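Inactive glucansucrase (Lactobacillus reuteri, PDB 5JBD) is a catalytically inactive member of glycoside hydrolase family 70, built round a TIM-type barrel with a calcium ion bound in the model. Local coordinates at residues 651-656 and 684-689. Residues are numbered along the deposited sequence; the frame is centred on the assembly and turned at random.
Sequences MIYEDF and LGITDF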
ATOM      1  N   MET A 651      11.317  18.660  -7.048  1.00 21.32           N
ATOM      2  CA  MET A 651      11.563  17.864  -5.856  1.00 21.82           C
ATOM      3  C   MET A 651      10.228  17.486  -5.208  1.00 21.13           C
ATOM      4  O   MET A 651       9.381  18.351  -4.953  1.00 21.57           O
ATOM      5  CB  MET A 651      12.433  18.630  -4.851  1.00 22.85           C
ATOM      6  CG  MET A 651      12.619  17.903  -3.530  1.00 24.80           C
ATOM      7  SD  MET A 651      13.958  18.582  -2.537  1.00 30.11           S
ATOM      8  CE  MET A 651      13.231  20.123  -2.065  1.00 26.93           C
ATOM      9  N   ILE A 652      10.076  16.186  -4.959  1.00 20.40           N
ATOM     10  CA  ILE A 652       8.891  15.598  -4.371  1.00 20.63           C
ATOM     11  C   ILE A 652       9.052  15.529  -2.837  1.00 21.27           C
ATOM     12  O   ILE A 652      10.161  15.357  -2.337  1.00 18.98           O
ATOM     13  CB  ILE A 652       8.630  14.184  -4.947  1.00 20.47           C
ATOM     14  CG1 ILE A 652       8.303  14.291  -6.445  1.00 20.43           C
ATOM     15  CG2 ILE A 652       7.480  13.486  -4.212  1.00 20.96           C
ATOM     16  CD1 ILE A 652       8.491  13.000  -7.209  1.00 20.41           C
ATOM     17  N   TYR A 653       7.935  15.687  -2.114  1.00 21.09           N
ATOM     18  CA  TYR A 653       7.888  15.485  -0.654  1.00 21.67           C
ATOM     19  C   TYR A 653       6.780  14.497  -0.295  1.00 21.84           C
ATOM     20  O   TYR A 653       5.616  14.737  -0.630  1.00 21.62           O
ATOM     21  CB  TYR A 653       7.647  16.820   0.034  1.00 21.88           C
ATOM     22  CG  TYR A 653       7.610  16.769   1.546  1.00 22.52           C
ATOM     23  CD1 TYR A 653       8.739  16.410   2.277  1.00 23.43           C
ATOM     24  CD2 TYR A 653       6.457  17.114   2.251  1.00 22.41           C
ATOM     25  CE1 TYR A 653       8.724  16.390   3.671  1.00 23.25           C
ATOM     26  CE2 TYR A 653       6.420  17.079   3.648  1.00 23.23           C
ATOM     27  CZ  TYR A 653       7.556  16.733   4.357  1.00 24.07           C
ATOM     28  OH  TYR A 653       7.528  16.711   5.734  1.00 24.32           O
ATOM     29  N   GLU A 654       7.150  13.371   0.323  1.00 23.42           N
ATOM     30  CA  GLU A 654       6.185  12.391   0.814  1.00 23.91           C
ATOM     31  C   GLU A 654       5.658  12.926   2.144  1.00 23.86           C
ATOM     32  O   GLU A 654       6.428  13.071   3.088  1.00 23.52           O
ATOM     33  CB  GLU A 654       6.800  10.984   1.021  1.00 23.40           C
ATOM     34  CG  GLU A 654       5.764   9.990   1.546  1.00 25.52           C
ATOM     35  CD  GLU A 654       6.203   8.535   1.587  1.00 25.91           C
ATOM     36  OE1 GLU A 654       7.393   8.226   1.479  1.00 26.49           O
ATOM     37  OE2 GLU A 654       5.312   7.680   1.743  1.00 31.42           O
ATOM     38  N   ASP A 655       4.361  13.199   2.215  1.00 23.43           N
ATOM     39  CA  ASP A 655       3.800  13.960   3.354  1.00 24.13           C
ATOM     40  C   ASP A 655       3.348  13.142   4.565  1.00 24.57           C
ATOM     41  O   ASP A 655       2.813  13.712   5.515  1.00 23.77           O
ATOM     42  CB  ASP A 655       2.661  14.874   2.870  1.00 23.13           C
ATOM     43  CG  ASP A 655       1.291  14.222   2.900  1.00 24.27           C
ATOM     44  OD1 ASP A 655       1.169  12.973   2.865  1.00 23.93           O
ATOM     45  OD2 ASP A 655       0.308  15.003   2.952  1.00 24.11           O
ATOM     46  N   PHE A 656       3.525  11.825   4.538  1.00 24.04           N
ATOM     47  CA  PHE A 656       2.955  10.977   5.581  1.00 24.53           C
ATOM     48  C   PHE A 656       3.850   9.820   5.973  1.00 26.40           C
ATOM     49  O   PHE A 656       4.829   9.493   5.273  1.00 25.86           O
ATOM     50  CB  PHE A 656       1.600  10.425   5.130  1.00 24.52           C
ATOM     51  CG  PHE A 656       1.677   9.330   4.092  1.00 23.78           C
ATOM     52  CD1 PHE A 656       1.900   9.633   2.757  1.00 24.32           C
ATOM     53  CD2 PHE A 656       1.489   7.995   4.448  1.00 24.25           C
ATOM     54  CE1 PHE A 656       1.959   8.628   1.795  1.00 24.58           C
ATOM     55  CE2 PHE A 656       1.552   6.987   3.495  1.00 24.90           C
ATOM     56  CZ  PHE A 656       1.780   7.306   2.161  1.00 25.02           C
ATOM     57  N   LEU A 684      11.638  25.474   1.431  1.00 29.68           N
ATOM     58  CA  LEU A 684      12.511  24.306   1.311  1.00 30.00           C
ATOM     59  C   LEU A 684      12.736  23.822  -0.130  1.00 28.73           C
ATOM     60  O   LEU A 684      13.442  22.820  -0.347  1.00 30.89           O
ATOM     61  CB  LEU A 684      11.963  23.165   2.173  1.00 27.50           C
ATOM     62  CG  LEU A 684      11.910  23.427   3.688  1.00 29.14           C
ATOM     63  CD1 LEU A 684      11.350  22.214   4.409  1.00 28.89           C
ATOM     64  CD2 LEU A 684      13.282  23.780   4.252  1.00 30.23           C
ATOM     65  N   GLY A 685      12.162  24.513  -1.115  1.00 28.02           N
ATOM     66  CA  GLY A 685      12.315  24.131  -2.520  1.00 27.23           C
ATOM     67  C   GLY A 685      11.506  22.917  -2.972  1.00 25.97           C
ATOM     68  O   GLY A 685      11.788  22.345  -4.036  1.00 25.01           O
ATOM     69  N   ILE A 686      10.497  22.521  -2.190  1.00 25.58           N
ATOM     70  CA  ILE A 686       9.599  21.432  -2.594  1.00 24.95           C
ATOM     71  C   ILE A 686       8.704  21.979  -3.699  1.00 24.58           C
ATOM     72  O   ILE A 686       8.121  23.061  -3.549  1.00 25.14           O
ATOM     73  CB  ILE A 686       8.746  20.921  -1.416  1.00 25.41           C
ATOM     74  CG1 ILE A 686       9.646  20.273  -0.355  1.00 25.27           C
ATOM     75  CG2 ILE A 686       7.713  19.925  -1.896  1.00 24.43           C
ATOM     76  CD1 ILE A 686       9.015  20.191   1.010  1.00 25.08           C
ATOM     77  N   THR A 687       8.654  21.278  -4.826  1.00 23.74           N
ATOM     78  CA  THR A 687       7.817  21.693  -5.952  1.00 22.96           C
ATOM     79  C   THR A 687       6.578  20.802  -6.135  1.00 22.97           C
ATOM     80  O   THR A 687       5.592  21.240  -6.738  1.00 24.77           O
ATOM     81  CB  THR A 687       8.627  21.679  -7.266  1.00 22.83           C
ATOM     82  OG1 THR A 687       9.011  20.339  -7.570  1.00 21.37           O
ATOM     83  CG2 THR A 687       9.867  22.566  -7.178  1.00 22.73           C
ATOM     84  N   ASP A 688       6.638  19.570  -5.624  1.00 21.75           N
ATOM     85  CA  ASP A 688       5.609  18.566  -5.846  1.00 22.42           C
ATOM     86  C   ASP A 688       5.304  17.849  -4.539  1.00 21.98           C
ATOM     87  O   ASP A 688       6.182  17.203  -3.956  1.00 20.70           O
ATOM     88  CB  ASP A 688       6.085  17.589  -6.918  1.00 22.51           C
ATOM     89  CG  ASP A 688       6.087  18.223  -8.303  1.00 22.65           C
ATOM     90  OD1 ASP A 688       5.006  18.279  -8.942  1.00 21.10           O
ATOM     91  OD2 ASP A 688       7.174  18.706  -8.725  1.00 21.42           O
ATOM     92  N   PHE A 689       4.058  17.969  -4.091  1.00 21.90           N
ATOM     93  CA  PHE A 689       3.629  17.513  -2.755  1.00 21.58           C
ATOM     94  C   PHE A 689       2.833  16.225  -2.907  1.00 21.93           C
ATOM     95  O   PHE A 689       1.711  16.236  -3.439  1.00 21.46           O
ATOM     96  CB  PHE A 689       2.808  18.626  -2.091  1.00 22.16           C
ATOM     97  CG  PHE A 689       2.759  18.560  -0.578  1.00 23.44           C
ATOM     98  CD1 PHE A 689       1.733  17.895   0.064  1.00 24.25           C
ATOM     99  CD2 PHE A 689       3.723  19.200   0.197  1.00 23.99           C
ATOM    100  CE1 PHE A 689       1.675  17.842   1.449  1.00 24.72           C
ATOM    101  CE2 PHE A 689       3.668  19.160   1.589  1.00 24.07           C
ATOM    102  CZ  PHE A 689       2.644  18.478   2.212  1.00 24.54           C
TER
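Ile652 and Tyr653 pair in parallel with Asp688 and Phe689, joining two neighbouring strands of the TIM-type barrel; the helices between them make this a beta-alpha-beta crossover. Tyr653 N donates to Asp688 O over 3.0 Å, nearly in line with the carbonyl, and the same oxygen takes a CA-H contact from Ile652. Before the strands pair, Met651 is held through both its backbone N-H and its carbonyl oxygen. Its oxygen accepts from Thr687 N, lying in the carbonyl plane, and from Asp688 N, tilted 30° out of it. Its N-H gives a fairly straight bond (2.9 Å) to Thr687 OG1. Threonine suits this place because chi1 of 65° sets the hydroxyl between its own backbone N and carbonyl carbon, from where OG1 also donates to Asp688 OD2 (2.7 Å). Asp688 shares its face of the sheet with Ile652, whose CG1 packs on its CB, while Gln745 and His650 each bind one carboxylate oxygen.

Tyr653 and Phe689 lie side by side on the opposite face, their rings inclined at 50°, with Phe689 CE2 at the tyrosine's edge, 3.5 Å from CD2. Ile686 CD1 sits off-centre 4.2 Å from the Tyr653 ring centroid, a CH-pi contact, and CG2 of the same isoleucine meets Tyr653 CB. Beyond the pairing, Asp655 CB rests 3.4 Å from Phe689 CE1. Gly685, whose positive phi suits glycine, ends helix 678-683 in a Schellman motif; the bent tip of Met651 brings CE against the carbonyl oxygens of Leu684 and Gly685.

The chemistry is thus divided: mainly apolar groups pack on the helix-covered side, whereas the buried Asp688 carboxylate has three hydrogen-bonding partners, which would probably steady its charge and fix its rotation.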